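Local coordinates for protein group II chitinase (Ostrinia furnacalis, PDB 6JAY) that is one glycoside hydrolase family 18 catalytic domain of a larger chitin-binding chitinase and probably cleaves chitin internally, at residues Thr197-Gly202 against Pro249-Ser254; Tyr287-Asp292 against Arg354-Gln359. One frame throughout, in Å; residues are numbered along the deposited sequence.

Interaction 1 (Thr197-Gly202 against Pro249-Ser254); sequences TYDYHG and PMYGQS. With JUK (2-amino-1-[(furan-2-yl)methyl]-5-oxo-3-({[(2S)-oxolan-2-yl]methyl}carbamoyl)-5H-dipyrido[1,2-a:2',3'-d]pyrimidin-1-ium), chain C.
With chi1 at -66°, the CG of Asp-199 lies beside its own backbone N and the carboxylate reaches across to Tyr-251, whose chi1 of 64° sets its ring between backbone N and carbonyl carbon. Tyr-251 OH donates to Asp-199 OD1 at 2.6 Å, the oxygen sitting in the plane of the phenol ring at its edge. The same OD1 takes a second bond, 2.9 Å from Gln-253 NE2, with an N-H...O angle of 151°. The two donors come from opposite faces of the carboxylate plane, so one oxygen is gripped from both sides. The Gln-253 chain bends at chi2 to present its amide, and its CG lies 3.2 Å from His-201 O, a buried carbonyl without a polar partner in the model. Tyr-198 and Asp-199 belong to the Met-x-Tyr-Asp motif of family 18 chitinases, at the mouth of the TIM barrel. Tyr-198 CD1 lies 3.2 Å from Tyr-251 OH, the two side chains crossing at about a right angle, while Tyr-198 CB packs 4.0 Å from Pro-249 CB. Asp-199 OD2 faces the cleft, 3.6 Å from O1 of the bound JUK.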
loop_
_atom_site.group_PDB
_atom_site.type_symbol
_atom_site.label_atom_id
_atom_site.label_comp_id
_atom_site.label_asym_id
_atom_site.label_seq_id
_atom_site.Cartn_x
_atom_site.Cartn_y
_atom_site.Cartn_z
ATOM N N THR A 197 -0.297 -6.529 0.967
ATOM C CA THR A 197 -0.647 -7.783 0.289
ATOM C C THR A 197 -0.876 -7.556 -1.210
ATOM O O THR A 197 -1.939 -7.829 -1.768
ATOM C CB THR A 197 -1.852 -8.428 0.964
ATOM O OG1 THR A 197 -2.760 -7.409 1.414
ATOM C CG2 THR A 197 -1.413 -9.252 2.177
ATOM N N TYR A 198 0.166 -7.045 -1.854
ATOM C CA TYR A 198 0.164 -6.808 -3.290
ATOM C C TYR A 198 1.613 -6.718 -3.734
ATOM O O TYR A 198 2.538 -6.803 -2.920
ATOM C CB TYR A 198 -0.642 -5.557 -3.668
ATOM C CG TYR A 198 -0.384 -4.339 -2.793
ATOM C CD1 TYR A 198 0.817 -3.645 -2.865
ATOM C CD2 TYR A 198 -1.354 -3.881 -1.903
ATOM C CE1 TYR A 198 1.045 -2.527 -2.071
ATOM C CE2 TYR A 198 -1.131 -2.766 -1.103
ATOM C CZ TYR A 198 0.070 -2.101 -1.199
ATOM O OH TYR A 198 0.295 -0.989 -0.420
ATOM N N ASP A 199 1.803 -6.552 -5.041
ATOM C CA ASP A 199 3.125 -6.635 -5.658
ATOM C C ASP A 199 3.793 -7.983 -5.390
ATOM O O ASP A 199 5.017 -8.073 -5.279
ATOM C CB ASP A 199 4.034 -5.465 -5.269
ATOM C CG ASP A 199 3.536 -4.139 -5.805
ATOM O OD1 ASP A 199 2.682 -4.146 -6.723
ATOM O OD2 ASP A 199 3.991 -3.082 -5.305
ATOM N N TYR A 200 2.993 -9.050 -5.286
ATOM C CA TYR A 200 3.585 -10.380 -5.207
ATOM C C TYR A 200 4.279 -10.737 -6.506
ATOM O O TYR A 200 5.213 -11.552 -6.512
ATOM C CB TYR A 200 2.507 -11.422 -4.942
ATOM C CG TYR A 200 1.954 -11.424 -3.544
ATOM C CD1 TYR A 200 2.610 -12.097 -2.516
ATOM C CD2 TYR A 200 0.770 -10.754 -3.249
ATOM C CE1 TYR A 200 2.100 -12.115 -1.246
ATOM C CE2 TYR A 200 0.248 -10.773 -1.976
ATOM C CZ TYR A 200 0.917 -11.459 -0.976
ATOM O OH TYR A 200 0.390 -11.456 0.286
ATOM N N HIS A 201 3.827 -10.148 -7.612
ATOM C CA HIS A 201 4.354 -10.432 -8.938
ATOM C C HIS A 201 4.428 -9.149 -9.747
ATOM O O HIS A 201 3.672 -8.201 -9.511
ATOM C CB HIS A 201 3.497 -11.478 -9.648
ATOM C CG HIS A 201 3.503 -12.791 -8.947
ATOM N ND1 HIS A 201 4.626 -13.589 -8.894
ATOM C CD2 HIS A 201 2.549 -13.427 -8.228
ATOM C CE1 HIS A 201 4.358 -14.667 -8.178
ATOM N NE2 HIS A 201 3.107 -14.593 -7.762
ATOM N N GLY A 202 5.349 -9.140 -10.705
ATOM C CA GLY A 202 5.617 -7.969 -11.518
ATOM C C GLY A 202 6.677 -8.313 -12.541
ATOM O O GLY A 202 7.175 -9.444 -12.595
ATOM N N PRO A 249 -4.780 -3.513 -3.924
ATOM C CA PRO A 249 -4.257 -2.595 -4.950
ATOM C C PRO A 249 -5.346 -1.989 -5.816
ATOM O O PRO A 249 -6.232 -2.698 -6.309
ATOM C CB PRO A 249 -3.358 -3.504 -5.800
ATOM C CG PRO A 249 -4.025 -4.844 -5.714
ATOM C CD PRO A 249 -4.622 -4.930 -4.309
ATOM N N MET A 250 -5.277 -0.675 -6.019
ATOM C CA MET A 250 -6.116 0.028 -6.973
ATOM C C MET A 250 -5.438 0.174 -8.326
ATOM O O MET A 250 -5.741 1.118 -9.065
ATOM C CB MET A 250 -6.485 1.411 -6.429
ATOM C CG MET A 250 -7.011 1.425 -4.979
ATOM S SD MET A 250 -8.720 0.879 -4.789
ATOM C CE MET A 250 -8.472 -0.855 -4.390
ATOM N N TYR A 251 -4.516 -0.729 -8.651
ATOM C CA TYR A 251 -3.709 -0.651 -9.858
ATOM C C TYR A 251 -3.339 -2.074 -10.263
ATOM O O TYR A 251 -3.576 -3.036 -9.524
ATOM C CB TYR A 251 -2.429 0.165 -9.593
ATOM C CG TYR A 251 -1.535 -0.521 -8.581
ATOM C CD1 TYR A 251 -1.714 -0.319 -7.213
ATOM C CD2 TYR A 251 -0.546 -1.410 -8.993
ATOM C CE1 TYR A 251 -0.916 -0.974 -6.283
ATOM C CE2 TYR A 251 0.238 -2.071 -8.086
ATOM C CZ TYR A 251 0.049 -1.853 -6.732
ATOM O OH TYR A 251 0.846 -2.512 -5.826
ATOM N N GLY A 252 -2.710 -2.203 -11.429
ATOM C CA GLY A 252 -2.229 -3.488 -11.884
ATOM C C GLY A 252 -0.753 -3.450 -12.234
ATOM O O GLY A 252 -0.167 -2.391 -12.459
ATOM N N GLN A 253 -0.150 -4.642 -12.251
ATOM C CA GLN A 253 1.199 -4.836 -12.763
ATOM C C GLN A 253 1.098 -5.258 -14.221
ATOM O O GLN A 253 0.351 -6.184 -14.558
ATOM C CB GLN A 253 1.948 -5.903 -11.955
ATOM C CG GLN A 253 2.328 -5.460 -10.537
ATOM C CD GLN A 253 3.521 -4.498 -10.498
ATOM O OE1 GLN A 253 4.276 -4.376 -11.466
ATOM N NE2 GLN A 253 3.689 -3.812 -9.373
ATOM N N SER A 254 1.826 -4.567 -15.085
ATOM C CA SER A 254 1.747 -4.798 -16.518
ATOM C C SER A 254 3.047 -5.390 -17.036
ATOM O O SER A 254 4.127 -5.163 -16.480
ATOM C CB SER A 254 1.451 -3.502 -17.274
ATOM O OG SER A 254 2.566 -2.642 -17.206
HETATM C C1 JUK C . 4.831 3.837 -7.858
HETATM C C10 JUK C . 11.208 -1.558 -9.021
HETATM C C11 JUK C . 7.199 0.751 -6.655
HETATM C C12 JUK C . 7.872 -1.670 -6.250
HETATM C C13 JUK C . 8.146 -0.475 -6.996
HETATM C C14 JUK C . 9.262 -0.493 -7.879
HETATM C C15 JUK C . 8.448 -4.062 -5.760
HETATM C C16 JUK C . 8.689 -2.827 -6.457
HETATM C C17 JUK C . 9.757 -2.778 -7.363
HETATM C C18 JUK C . 8.989 -6.315 -5.291
HETATM C C19 JUK C . 10.237 -5.085 -6.819
HETATM C C2 JUK C . 3.927 5.103 -8.287
HETATM C C20 JUK C . 11.098 -6.241 -7.061
HETATM C C21 JUK C . 10.851 -7.449 -6.364
HETATM C C22 JUK C . 9.787 -7.485 -5.475
HETATM C C3 JUK C . 3.888 5.107 -9.630
HETATM C C4 JUK C . 5.488 3.497 -8.957
HETATM C C5 JUK C . 6.288 2.144 -8.903
HETATM C C6 JUK C . 10.986 -3.260 -10.928
HETATM C C7 JUK C . 10.785 -3.103 -12.376
HETATM C C8 JUK C . 10.709 -1.744 -12.610
HETATM C C9 JUK C . 10.993 -1.974 -10.474
HETATM N N1 JUK C . 6.454 1.826 -7.480
HETATM N N2 JUK C . 9.567 0.671 -8.600
HETATM N N3 JUK C . 10.020 -1.607 -8.070
HETATM N N4 JUK C . 10.509 -3.896 -7.527
HETATM N N5 JUK C . 9.257 -5.163 -5.981
HETATM O O1 JUK C . 7.383 -4.144 -4.846
HETATM O O2 JUK C . 4.417 3.726 -10.054
HETATM O O3 JUK C . 10.845 -1.115 -11.484
HETATM O O4 JUK C . 7.030 0.871 -5.451
#

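Interaction 2 (Tyr287-Asp292 against Arg354-Gln359); sequences YYEICD and RNRCGQ
Asp-292 and Arg-356 lie stacked, carboxylate and guanidinium planes 25° apart. Asp-292 OD2 sits over one guanidinium face, 3.2 Å from Arg-356 NH2; no N-H points at it, making this a salt bridge of charge alone. NH2 has a second acidic partner in Glu-277, and Asp-292 OD1 bonds Asn-296. With CG anti to the backbone N (chi1 -174°) and the chain extended beyond it, Arg-356 carries NH1 to Tyr-288 O, a 3.1 Å bond approaching from above the carbonyl plane and tilted from the guanidinium. A water ties Asp-292 OD1 to Arg-356 O, at 2.7 Å from the latter. Next to this pair, Cys-291 SG and Cys-357 SG form a 2.0 Å disulfide with chi3 of 84°. Tyr-287 reaches Gln-359, further along the same loop: its ring and the Gln-359 amide are steeply inclined, yet OH donates 2.6 Å to OE1, on a lone pair in the carbonyl plane. A second water bridges the same two groups, donating to Tyr-287 OH and accepting from Gln-359 NE2. The covalent link thus staples helix 287-296 to the loop that follows strand 342-346, and Tyr-287 also packs on Pro-363 and Leu-364 of helix 363-373.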
loop_
_atom_site.group_PDB
_atom_site.type_symbol
_atom_site.label_atom_id
_atom_site.label_comp_id
_atom_site.label_asym_id
_atom_site.label_seq_id
_atom_site.Cartn_x
_atom_site.Cartn_y
_atom_site.Cartn_z
ATOM N N TYR A 287 -6.050 1.551 -12.071
ATOM C CA TYR A 287 -7.306 0.899 -12.430
ATOM C C TYR A 287 -8.053 1.683 -13.502
ATOM O O TYR A 287 -8.658 1.091 -14.402
ATOM C CB TYR A 287 -8.211 0.677 -11.213
ATOM C CG TYR A 287 -9.511 0.026 -11.636
ATOM C CD1 TYR A 287 -9.544 -1.325 -11.963
ATOM C CD2 TYR A 287 -10.684 0.763 -11.770
ATOM C CE1 TYR A 287 -10.722 -1.938 -12.385
ATOM C CE2 TYR A 287 -11.868 0.157 -12.189
ATOM C CZ TYR A 287 -11.871 -1.195 -12.489
ATOM O OH TYR A 287 -13.024 -1.814 -12.916
ATOM N N TYR A 288 -8.028 3.016 -13.430
ATOM C CA TYR A 288 -8.765 3.778 -14.433
ATOM C C TYR A 288 -8.109 3.726 -15.805
ATOM O O TYR A 288 -8.769 4.042 -16.805
ATOM C CB TYR A 288 -9.013 5.213 -13.977
ATOM C CG TYR A 288 -7.779 6.088 -13.843
ATOM C CD1 TYR A 288 -7.148 6.643 -14.962
ATOM C CD2 TYR A 288 -7.268 6.393 -12.590
ATOM C CE1 TYR A 288 -6.036 7.457 -14.832
ATOM C CE2 TYR A 288 -6.147 7.196 -12.448
ATOM C CZ TYR A 288 -5.537 7.731 -13.569
ATOM O OH TYR A 288 -4.440 8.548 -13.421
ATOM N N GLU A 289 -6.830 3.368 -15.871
ATOM C CA GLU A 289 -6.197 3.080 -17.153
ATOM C C GLU A 289 -6.556 1.682 -17.642
ATOM O O GLU A 289 -6.774 1.483 -18.848
ATOM C CB GLU A 289 -4.680 3.264 -17.033
ATOM C CG GLU A 289 -4.279 4.733 -16.846
ATOM C CD GLU A 289 -2.809 4.930 -16.508
ATOM O OE1 GLU A 289 -2.271 4.198 -15.648
ATOM O OE2 GLU A 289 -2.178 5.847 -17.078
ATOM N N ILE A 290 -6.661 0.717 -16.720
ATOM C CA ILE A 290 -6.979 -0.663 -17.091
ATOM C C ILE A 290 -8.424 -0.773 -17.557
ATOM O O ILE A 290 -8.721 -1.403 -18.584
ATOM C CB ILE A 290 -6.708 -1.601 -15.899
ATOM C CG1 ILE A 290 -5.214 -1.635 -15.581
ATOM C CG2 ILE A 290 -7.271 -3.013 -16.181
ATOM C CD1 ILE A 290 -4.885 -2.252 -14.220
ATOM N N CYS A 291 -9.355 -0.199 -16.793
ATOM C CA CYS A 291 -10.759 -0.351 -17.161
ATOM C C CYS A 291 -11.051 0.298 -18.508
ATOM O O CYS A 291 -11.882 -0.210 -19.269
ATOM C CB CYS A 291 -11.694 0.141 -16.051
ATOM S SG CYS A 291 -11.583 1.899 -15.636
ATOM N N ASP A 292 -10.359 1.396 -18.835
ATOM C CA ASP A 292 -10.554 2.005 -20.150
ATOM C C ASP A 292 -10.043 1.096 -21.264
ATOM O O ASP A 292 -10.671 0.994 -22.325
ATOM C CB ASP A 292 -9.873 3.369 -20.225
ATOM C CG ASP A 292 -10.096 4.047 -21.563
ATOM O OD1 ASP A 292 -11.265 4.301 -21.895
ATOM O OD2 ASP A 292 -9.114 4.310 -22.280
ATOM N N ARG A 354 -12.937 9.500 -11.231
ATOM C CA ARG A 354 -13.634 10.362 -12.178
ATOM C C ARG A 354 -14.774 9.665 -12.902
ATOM O O ARG A 354 -15.478 10.320 -13.680
ATOM C CB ARG A 354 -12.660 10.849 -13.250
ATOM C CG ARG A 354 -11.430 11.510 -12.709
ATOM C CD ARG A 354 -11.650 12.966 -12.558
ATOM N NE ARG A 354 -10.398 13.688 -12.726
ATOM C CZ ARG A 354 -10.072 14.742 -11.998
ATOM N NH1 ARG A 354 -10.917 15.163 -11.066
ATOM N NH2 ARG A 354 -8.915 15.363 -12.189
ATOM N N ASN A 355 -14.973 8.366 -12.681
ATOM C CA ASN A 355 -15.985 7.609 -13.416
ATOM C C ASN A 355 -15.710 7.639 -14.922
ATOM O O ASN A 355 -16.626 7.769 -15.743
ATOM C CB ASN A 355 -17.403 8.081 -13.078
ATOM C CG ASN A 355 -18.469 7.114 -13.541
ATOM O OD1 ASN A 355 -18.195 5.948 -13.814
ATOM N ND2 ASN A 355 -19.698 7.608 -13.656
ATOM N N ARG A 356 -14.429 7.530 -15.285
ATOM C CA ARG A 356 -14.039 7.405 -16.686
ATOM C C ARG A 356 -14.595 6.136 -17.318
ATOM O O ARG A 356 -14.781 6.089 -18.540
ATOM C CB ARG A 356 -12.508 7.418 -16.781
ATOM C CG ARG A 356 -11.935 7.434 -18.193
ATOM C CD ARG A 356 -10.433 7.201 -18.153
ATOM N NE ARG A 356 -9.807 7.411 -19.456
ATOM C CZ ARG A 356 -8.654 6.869 -19.822
ATOM N NH1 ARG A 356 -7.998 6.072 -18.985
ATOM N NH2 ARG A 356 -8.159 7.116 -21.028
ATOM N N CYS A 357 -14.873 5.108 -16.515
ATOM C CA CYS A 357 -15.269 3.810 -17.040
ATOM C C CYS A 357 -16.754 3.518 -16.892
ATOM O O CYS A 357 -17.197 2.433 -17.275
ATOM C CB CYS A 357 -14.419 2.700 -16.413
ATOM S SG CYS A 357 -12.734 2.798 -17.041
ATOM N N GLY A 358 -17.534 4.456 -16.360
ATOM C CA GLY A 358 -18.974 4.296 -16.302
ATOM C C GLY A 358 -19.502 3.312 -15.281
ATOM O O GLY A 358 -20.697 2.996 -15.319
ATOM N N GLN A 359 -18.656 2.801 -14.381
ATOM C CA GLN A 359 -19.105 1.957 -13.273
ATOM C C GLN A 359 -19.502 2.759 -12.049
ATOM O O GLN A 359 -19.833 2.160 -11.020
ATOM C CB GLN A 359 -17.983 1.032 -12.802
ATOM C CG GLN A 359 -17.572 -0.084 -13.704
ATOM C CD GLN A 359 -16.354 -0.793 -13.136
ATOM O OE1 GLN A 359 -15.215 -0.454 -13.477
ATOM N NE2 GLN A 359 -16.583 -1.746 -12.228
HETATM O O HOH W 1 -14.356 -3.901 -11.594
HETATM O O HOH W 2 -13.867 4.137 -20.159
#

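Interactions 1 and 2 have centres about 17 Å apart and meet through strand 244-257. Met-250 O is 3.1 Å from Tyr-287 N, a probable hydrogen bond to the first turn of helix 287-296, and Ile-290 CD1 packs 3.5 Å from Gly-252 N. Strand 284-286, antiparallel to 244-257, leads straight into that helix. In sequence, helix 287-296 falls between strands 244-257 and 342-346, consistent with the small insertion domain that walls the cleft in many family 18 chitinases. Interaction 1 touches JUK through Asp-199, whereas interaction 2 is more peripheral: the nearest atoms of the Glu-289 side chain and JUK are about 9 Å apart.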